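Local coordinates for protein NAD-dependent epimerase/dehydratase (Methylobacillus flagellatus KT, PDB 3GPI) that is of unknown function but belongs to the NAD-dependent epimerase/dehydratase family and probably binds a nicotinamide dinucleotide in a Rossmann-type fold, at residues L16-R21 and A192-L197; C70-E75 and K135-A140. All blocks are in the same frame, centred on the assembly; numbering follows the deposited sequence.

Contact 1. Residues L16-R21 and A192-L197; sequences LELARR and AFIAYL
Arg21 lies against Ala192 where helix 13-24 meets helix 187-201. Its CB points toward the other helix, and the chain runs extended from CG to NE alongside Ala192. Arg21 CD comes first, 3.9 Å from the backbone N of Ala192. The guanidinium follows and sets one face over Ala192 CB, with Arg21 NH1 3.6 Å from that methyl. Arg21 NE donates to Glu17 OE2, on its own helix, at 2.7 Å through a bent bond of 135°. Arg21 NH2 adds a weak bond to the same oxygen. Arg20 grips this carboxylate side-on; its NH2 and Arg21 NE reach Glu17 OE2 from one face of the plane. With an alanine here instead of Arg21, the Ala192 methyl would probably lose its flat cover and Glu17 one of its two arginine partners. Helix 13-24 follows strand 6-9, and a GxGxxG pattern runs into its first turn, consistent with a Rossmann dinucleotide-binding turn. Leu18 carries the apolar part. Its CG, anti to the backbone N (chi1 177°), brings the branch to Ile194, and the two side chains cross at about a right angle. Leu18 CD2 meets Ile194 CG2 at 3.8 Å, and Leu18 CD1 lies 3.8 Å from the backbone N of Ala195.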
ATOM      1  N   LEU A  16      -2.287  -5.094  -9.313  1.00 15.82           N
ATOM      2  CA  LEU A  16      -1.821  -5.534 -10.617  1.00 16.40           C
ATOM      3  C   LEU A  16      -0.345  -5.828 -10.641  1.00 16.53           C
ATOM      4  O   LEU A  16       0.089  -6.827 -11.220  1.00 16.62           O
ATOM      5  CB  LEU A  16      -2.196  -4.553 -11.725  1.00 17.67           C
ATOM      6  CG  LEU A  16      -3.691  -4.537 -12.010  1.00 20.22           C
ATOM      7  CD1 LEU A  16      -4.132  -3.293 -12.793  1.00 23.04           C
ATOM      8  CD2 LEU A  16      -3.984  -5.816 -12.812  1.00 23.70           C
ATOM      9  N   GLU A  17       0.442  -4.998  -9.968  1.00 16.05           N
ATOM     10  CA  GLU A  17       1.859  -5.239  -9.913  1.00 14.84           C
ATOM     11  C   GLU A  17       2.178  -6.474  -9.085  1.00 14.55           C
ATOM     12  O   GLU A  17       3.054  -7.253  -9.451  1.00 15.64           O
ATOM     13  CB  GLU A  17       2.609  -3.996  -9.381  1.00 16.28           C
ATOM     14  CG  GLU A  17       4.117  -4.162  -9.175  1.00 16.86           C
ATOM     15  CD  GLU A  17       4.920  -4.428 -10.437  1.00 19.03           C
ATOM     16  OE1 GLU A  17       4.375  -4.255 -11.560  1.00 22.70           O
ATOM     17  OE2 GLU A  17       6.091  -4.822 -10.292  1.00 22.95           O
ATOM     18  N   LEU A  18       1.422  -6.668  -8.006  1.00 14.66           N
ATOM     19  CA  LEU A  18       1.564  -7.872  -7.197  1.00 14.86           C
ATOM     20  C   LEU A  18       1.235  -9.095  -8.037  1.00 14.34           C
ATOM     21  O   LEU A  18       1.952 -10.095  -8.017  1.00 14.45           O
ATOM     22  CB  LEU A  18       0.646  -7.762  -5.997  1.00 14.45           C
ATOM     23  CG  LEU A  18       0.664  -9.021  -5.112  1.00 13.24           C
ATOM     24  CD1 LEU A  18       2.057  -9.373  -4.619  1.00 15.09           C
ATOM     25  CD2 LEU A  18      -0.288  -8.796  -3.927  1.00 14.96           C
ATOM     26  N   ALA A  19       0.124  -9.025  -8.772  1.00 15.06           N
ATOM     27  CA  ALA A  19      -0.255 -10.177  -9.597  1.00 14.93           C
ATOM     28  C   ALA A  19       0.848 -10.518 -10.583  1.00 15.42           C
ATOM     29  O   ALA A  19       1.155 -11.696 -10.791  1.00 15.46           O
ATOM     30  CB  ALA A  19      -1.575  -9.915 -10.329  1.00 15.33           C
ATOM     31  N   ARG A  20       1.440  -9.502 -11.191  1.00 15.95           N
ATOM     32  CA  ARG A  20       2.477  -9.733 -12.192  1.00 17.67           C
ATOM     33  C   ARG A  20       3.651 -10.482 -11.593  1.00 17.41           C
ATOM     34  O   ARG A  20       4.159 -11.456 -12.156  1.00 18.06           O
ATOM     35  CB  ARG A  20       2.912  -8.386 -12.791  1.00 19.21           C
ATOM     36  CG  ARG A  20       3.915  -8.479 -13.937  1.00 22.65           C
ATOM     37  CD  ARG A  20       4.507  -7.094 -14.343  1.00 23.49           C
ATOM     38  NE  ARG A  20       5.389  -6.550 -13.294  1.00 23.78           N
ATOM     39  CZ  ARG A  20       6.666  -6.889 -13.127  1.00 24.76           C
ATOM     40  NH1 ARG A  20       7.228  -7.784 -13.940  1.00 26.62           N
ATOM     41  NH2 ARG A  20       7.394  -6.346 -12.161  1.00 24.59           N
ATOM     42  N   ARG A  21       4.069 -10.057 -10.398  1.00 16.24           N
ATOM     43  CA  ARG A  21       5.201 -10.682  -9.720  1.00 16.43           C
ATOM     44  C   ARG A  21       4.886 -12.111  -9.299  1.00 16.51           C
ATOM     45  O   ARG A  21       5.692 -13.024  -9.545  1.00 17.55           O
ATOM     46  CB  ARG A  21       5.633  -9.816  -8.529  1.00 17.37           C
ATOM     47  CG  ARG A  21       6.277  -8.502  -8.979  1.00 18.93           C
ATOM     48  CD  ARG A  21       6.526  -7.496  -7.825  1.00 21.53           C
ATOM     49  NE  ARG A  21       7.183  -6.308  -8.379  1.00 21.50           N
ATOM     50  CZ  ARG A  21       8.494  -6.155  -8.530  1.00 20.92           C
ATOM     51  NH1 ARG A  21       9.366  -7.043  -8.034  1.00 20.97           N
ATOM     52  NH2 ARG A  21       8.923  -5.049  -9.105  1.00 23.03           N
ATOM     53  N   ALA A 192       6.352  -6.062  -4.162  1.00 12.06           N
ATOM     54  CA  ALA A 192       7.419  -7.051  -3.986  1.00 12.15           C
ATOM     55  C   ALA A 192       7.535  -7.471  -2.530  1.00 12.29           C
ATOM     56  O   ALA A 192       7.871  -8.613  -2.242  1.00 13.56           O
ATOM     57  CB  ALA A 192       8.746  -6.516  -4.488  1.00 13.34           C
ATOM     58  N   PHE A 193       7.243  -6.585  -1.581  1.00 12.33           N
ATOM     59  CA  PHE A 193       7.298  -6.999  -0.174  1.00 11.63           C
ATOM     60  C   PHE A 193       6.180  -7.997   0.112  1.00 11.97           C
ATOM     61  O   PHE A 193       6.390  -9.018   0.803  1.00 12.28           O
ATOM     62  CB  PHE A 193       7.175  -5.775   0.746  1.00 11.50           C
ATOM     63  CG  PHE A 193       7.187  -6.129   2.220  1.00 12.46           C
ATOM     64  CD1 PHE A 193       8.245  -6.804   2.768  1.00 14.34           C
ATOM     65  CD2 PHE A 193       6.147  -5.729   3.045  1.00 14.22           C
ATOM     66  CE1 PHE A 193       8.279  -7.119   4.115  1.00 14.17           C
ATOM     67  CE2 PHE A 193       6.149  -6.047   4.408  1.00 13.76           C
ATOM     68  CZ  PHE A 193       7.216  -6.738   4.932  1.00 14.11           C
ATOM     69  N   ILE A 194       4.986  -7.756  -0.402  1.00 11.89           N
ATOM     70  CA  ILE A 194       3.919  -8.754  -0.217  1.00 12.38           C
ATOM     71  C   ILE A 194       4.275 -10.086  -0.877  1.00 12.84           C
ATOM     72  O   ILE A 194       4.109 -11.152  -0.268  1.00 13.33           O
ATOM     73  CB  ILE A 194       2.582  -8.276  -0.765  1.00 13.61           C
ATOM     74  CG1 ILE A 194       2.156  -7.002  -0.029  1.00 14.60           C
ATOM     75  CG2 ILE A 194       1.534  -9.381  -0.655  1.00 13.37           C
ATOM     76  CD1 ILE A 194       0.977  -6.309  -0.661  1.00 16.04           C
ATOM     77  N   ALA A 195       4.853 -10.047  -2.081  1.00 12.87           N
ATOM     78  CA  ALA A 195       5.300 -11.297  -2.718  1.00 13.77           C
ATOM     79  C   ALA A 195       6.362 -11.968  -1.905  1.00 13.13           C
ATOM     80  O   ALA A 195       6.362 -13.214  -1.797  1.00 13.73           O
ATOM     81  CB  ALA A 195       5.806 -11.051  -4.140  1.00 13.01           C
ATOM     82  N   TYR A 196       7.257 -11.184  -1.310  1.00 12.72           N
ATOM     83  CA  TYR A 196       8.301 -11.757  -0.462  1.00 12.91           C
ATOM     84  C   TYR A 196       7.676 -12.441   0.758  1.00 13.34           C
ATOM     85  O   TYR A 196       8.069 -13.590   1.117  1.00 14.47           O
ATOM     86  CB  TYR A 196       9.287 -10.671  -0.041  1.00 13.02           C
ATOM     87  CG  TYR A 196      10.333 -11.080   0.953  1.00 14.17           C
ATOM     88  CD1 TYR A 196      11.449 -11.804   0.534  1.00 18.04           C
ATOM     89  CD2 TYR A 196      10.245 -10.685   2.294  1.00 16.22           C
ATOM     90  CE1 TYR A 196      12.427 -12.139   1.417  1.00 17.85           C
ATOM     91  CE2 TYR A 196      11.243 -11.054   3.213  1.00 16.05           C
ATOM     92  CZ  TYR A 196      12.325 -11.767   2.741  1.00 16.49           C
ATOM     93  OH  TYR A 196      13.325 -12.129   3.638  1.00 19.40           O
ATOM     94  N   LEU A 197       6.683 -11.813   1.361  1.00 13.33           N
ATOM     95  CA  LEU A 197       6.066 -12.428   2.550  1.00 13.67           C
ATOM     96  C   LEU A 197       5.338 -13.696   2.141  1.00 15.17           C
ATOM     97  O   LEU A 197       5.271 -14.644   2.905  1.00 16.21           O
ATOM     98  CB  LEU A 197       5.097 -11.464   3.239  1.00 14.16           C
ATOM     99  CG  LEU A 197       5.753 -10.245   3.868  1.00 14.57           C
ATOM    100  CD1 LEU A 197       4.662  -9.394   4.479  1.00 17.28           C
ATOM    101  CD2 LEU A 197       6.811 -10.645   4.917  1.00 15.32           C
TER

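Contact 2. Residues C70-E75 and K135-A140; sequences CVAASE and KRMLEA
Met137 reaches from helix 132-143 to the short helix 71-76 and meets Ala72 with the end of its side chain. The apolar contact is small and joins one methionine to one alanine. Ala72 CB points toward the other helix. Both Met137 CE and Met137 SD lie 4.0 Å from Ala72 CB, so the methyl of the alanine touches the thioether and its terminal methyl together. The bend of the methionine makes this possible. The first torsion, chi1 -167°, sets CG opposite the backbone N, and the chain then bends at chi2 and chi3. CE is thereby turned in against the alanine helix.

The second kind of contact is between this methyl and the backbone. Met137 CE sits 3.6 Å from Ala72 O and 3.8 Å from Ala73 N. Both atoms belong to the peptide group that links Ala72 to Ala73, so the methyl lies against that one peptide. These are van der Waals contacts, and the methyl is not a partner for the polar atoms. The side chain of Ala73 points away from helix 132-143 and touches Val107.

The nearest CA atoms, those of Ala72 and Met137, are 7.1 Å apart. That spacing is bridged by the Ala72 methyl and the bent Met137 chain.

Strand 103-109 forms the floor. Ala72 and Met137 both rest on Phe106, and Met137 also touches Ser108. Beside the contact, Arg136 donates to the backbone oxygens of Leu83 and Phe132. Both helices thus pack beside one another on the largely parallel central sheet. Helix 71-76 directly follows strand 66-69, and helix 132-143 precedes strand 149-158. This is the layered alpha/beta packing of a Rossmann fold.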
ATOM      1  N   CYS A  70      -6.903  -5.664  -0.977  1.00 18.39           N
ATOM      2  CA  CYS A  70      -6.445  -4.307  -1.291  1.00 21.81           C
ATOM      3  C   CYS A  70      -7.599  -3.297  -1.338  1.00 23.59           C
ATOM      4  O   CYS A  70      -7.327  -2.094  -1.407  1.00 24.62           O
ATOM      5  CB  CYS A  70      -5.801  -4.310  -2.663  1.00 22.83           C
ATOM      6  SG  CYS A  70      -4.510  -5.515  -2.904  1.00 26.29           S
ATOM      7  N   VAL A  71      -8.852  -3.761  -1.252  1.00 24.20           N
ATOM      8  CA  VAL A  71     -10.014  -2.878  -1.509  1.00 24.85           C
ATOM      9  C   VAL A  71     -10.122  -1.722  -0.491  1.00 24.81           C
ATOM     10  O   VAL A  71     -10.355  -0.582  -0.892  1.00 25.47           O
ATOM     11  CB  VAL A  71     -11.333  -3.686  -1.600  1.00 25.25           C
ATOM     12  CG1 VAL A  71     -12.568  -2.757  -1.762  1.00 26.06           C
ATOM     13  CG2 VAL A  71     -11.239  -4.714  -2.738  1.00 25.41           C
ATOM     14  N   ALA A  72      -9.906  -2.003   0.791  1.00 24.11           N
ATOM     15  CA  ALA A  72     -10.049  -0.974   1.838  1.00 23.99           C
ATOM     16  C   ALA A  72      -9.012   0.115   1.597  1.00 25.07           C
ATOM     17  O   ALA A  72      -9.317   1.316   1.701  1.00 25.20           O
ATOM     18  CB  ALA A  72      -9.938  -1.599   3.252  1.00 24.82           C
ATOM     19  N   ALA A  73      -7.796  -0.281   1.218  1.00 25.08           N
ATOM     20  CA  ALA A  73      -6.768   0.716   0.880  1.00 25.94           C
ATOM     21  C   ALA A  73      -7.159   1.636  -0.292  1.00 27.06           C
ATOM     22  O   ALA A  73      -6.950   2.859  -0.213  1.00 26.77           O
ATOM     23  CB  ALA A  73      -5.411   0.035   0.637  1.00 25.38           C
ATOM     24  N   SER A  74      -7.730   1.066  -1.354  1.00 28.21           N
ATOM     25  CA  SER A  74      -8.259   1.861  -2.479  1.00 30.09           C
ATOM     26  C   SER A  74      -9.410   2.756  -2.049  1.00 30.42           C
ATOM     27  O   SER A  74      -9.512   3.890  -2.526  1.00 31.48           O
ATOM     28  CB  SER A  74      -8.723   0.963  -3.616  1.00 29.75           C
ATOM     29  OG  SER A  74      -7.621   0.252  -4.140  1.00 34.26           O
ATOM     30  N   GLU A  75     -10.260   2.236  -1.161  1.00 30.51           N
ATOM     31  CA  GLU A  75     -11.378   2.982  -0.563  1.00 31.95           C
ATOM     32  C   GLU A  75     -10.860   4.149   0.295  1.00 32.25           C
ATOM     33  O   GLU A  75     -11.385   5.259   0.222  1.00 32.92           O
ATOM     34  CB  GLU A  75     -12.293   2.051   0.278  1.00 31.61           C
ATOM     35  CG  GLU A  75     -13.262   1.133  -0.539  1.00 32.55           C
ATOM     36  CD  GLU A  75     -13.856  -0.052   0.261  1.00 34.50           C
ATOM     37  OE1 GLU A  75     -13.391  -0.388   1.381  1.00 36.26           O
ATOM     38  OE2 GLU A  75     -14.801  -0.693  -0.245  1.00 35.35           O
ATOM     39  N   LYS A 135     -10.578   5.626  11.133  1.00 18.35           N
ATOM     40  CA  LYS A 135     -11.438   4.850  12.018  1.00 19.15           C
ATOM     41  C   LYS A 135     -11.995   3.634  11.259  1.00 19.30           C
ATOM     42  O   LYS A 135     -12.039   2.530  11.803  1.00 20.32           O
ATOM     43  CB  LYS A 135     -12.537   5.738  12.601  1.00 19.27           C
ATOM     44  CG  LYS A 135     -12.011   6.731  13.642  1.00 22.46           C
ATOM     45  CD  LYS A 135     -13.100   7.697  14.040  1.00 27.48           C
ATOM     46  CE  LYS A 135     -12.644   8.566  15.217  1.00 30.24           C
ATOM     47  NZ  LYS A 135     -13.535   9.778  15.317  1.00 33.59           N
ATOM     48  N   ARG A 136     -12.423   3.861  10.018  1.00 19.89           N
ATOM     49  CA  ARG A 136     -12.946   2.798   9.159  1.00 18.99           C
ATOM     50  C   ARG A 136     -11.851   1.768   8.898  1.00 18.93           C
ATOM     51  O   ARG A 136     -12.112   0.572   8.825  1.00 19.83           O
ATOM     52  CB  ARG A 136     -13.456   3.371   7.823  1.00 19.40           C
ATOM     53  CG  ARG A 136     -14.857   4.055   7.927  1.00 20.30           C
ATOM     54  CD  ARG A 136     -15.266   4.638   6.585  1.00 24.06           C
ATOM     55  NE  ARG A 136     -14.576   5.901   6.270  1.00 28.49           N
ATOM     56  CZ  ARG A 136     -14.663   6.549   5.104  1.00 31.38           C
ATOM     57  NH1 ARG A 136     -14.013   7.702   4.929  1.00 31.04           N
ATOM     58  NH2 ARG A 136     -15.425   6.071   4.113  1.00 33.80           N
ATOM     59  N   MET A 137     -10.612   2.230   8.751  1.00 18.90           N
ATOM     60  CA  MET A 137      -9.533   1.312   8.504  1.00 18.56           C
ATOM     61  C   MET A 137      -9.190   0.448   9.704  1.00 17.62           C
ATOM     62  O   MET A 137      -8.997  -0.770   9.585  1.00 18.25           O
ATOM     63  CB  MET A 137      -8.303   2.101   8.076  1.00 19.41           C
ATOM     64  CG  MET A 137      -7.218   1.232   7.499  1.00 19.62           C
ATOM     65  SD  MET A 137      -7.640   0.093   6.091  1.00 16.95           S
ATOM     66  CE  MET A 137      -7.527   1.146   4.762  1.00 21.43           C
ATOM     67  N   LEU A 138      -9.156   1.062  10.885  1.00 18.36           N
ATOM     68  CA  LEU A 138      -8.954   0.264  12.087  1.00 17.58           C
ATOM     69  C   LEU A 138     -10.129  -0.721  12.323  1.00 19.26           C
ATOM     70  O   LEU A 138      -9.898  -1.818  12.823  1.00 20.59           O
ATOM     71  CB  LEU A 138      -8.674   1.132  13.332  1.00 18.62           C
ATOM     72  CG  LEU A 138      -7.364   1.915  13.318  1.00 17.19           C
ATOM     73  CD1 LEU A 138      -7.351   2.858  14.567  1.00 22.08           C
ATOM     74  CD2 LEU A 138      -6.115   1.016  13.276  1.00 20.21           C
ATOM     75  N   GLU A 139     -11.354  -0.336  11.944  1.00 20.05           N
ATOM     76  CA  GLU A 139     -12.502  -1.232  12.062  0.50 21.15           C
ATOM     77  C   GLU A 139     -12.354  -2.443  11.128  1.00 21.91           C
ATOM     78  O   GLU A 139     -12.672  -3.578  11.532  1.00 23.59           O
ATOM     79  CB  GLU A 139     -13.792  -0.473  11.773  0.50 21.31           C
ATOM     80  CG  GLU A 139     -15.018  -1.348  11.683  0.50 22.78           C
ATOM     81  CD  GLU A 139     -16.276  -0.543  11.707  0.50 23.20           C
ATOM     82  OE1 GLU A 139     -16.511   0.235  10.757  0.50 22.42           O
ATOM     83  OE2 GLU A 139     -17.031  -0.699  12.692  0.50 26.02           O
ATOM     84  N   ALA A 140     -11.873  -2.211   9.901  1.00 21.81           N
ATOM     85  CA  ALA A 140     -11.617  -3.304   8.947  1.00 22.27           C
ATOM     86  C   ALA A 140     -10.494  -4.211   9.467  1.00 22.69           C
ATOM     87  O   ALA A 140     -10.602  -5.446   9.365  1.00 24.27           O
ATOM     88  CB  ALA A 140     -11.318  -2.770   7.545  1.00 22.25           C
TER

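The centres of contact 1 and contact 2 lie 20 Å apart, and their nearest atoms are about 5 Å from each other without touching. Along the chain the order is 16-21, 70-75, 135-140 and 192-197, so contact 2 falls between the two halves of contact 1. The two helix pairs pack on opposite faces of one central sheet. Leu18 rests on strand 6-9 and Ile194 on strand 149-158, while contact 2 sits on strand 103-109. Strand 66-69 pairs with both 6-9 and 103-109. Together the contacts give the helix-sheet-helix layers expected of a Rossmann-type domain, which probably binds a nicotinamide dinucleotide.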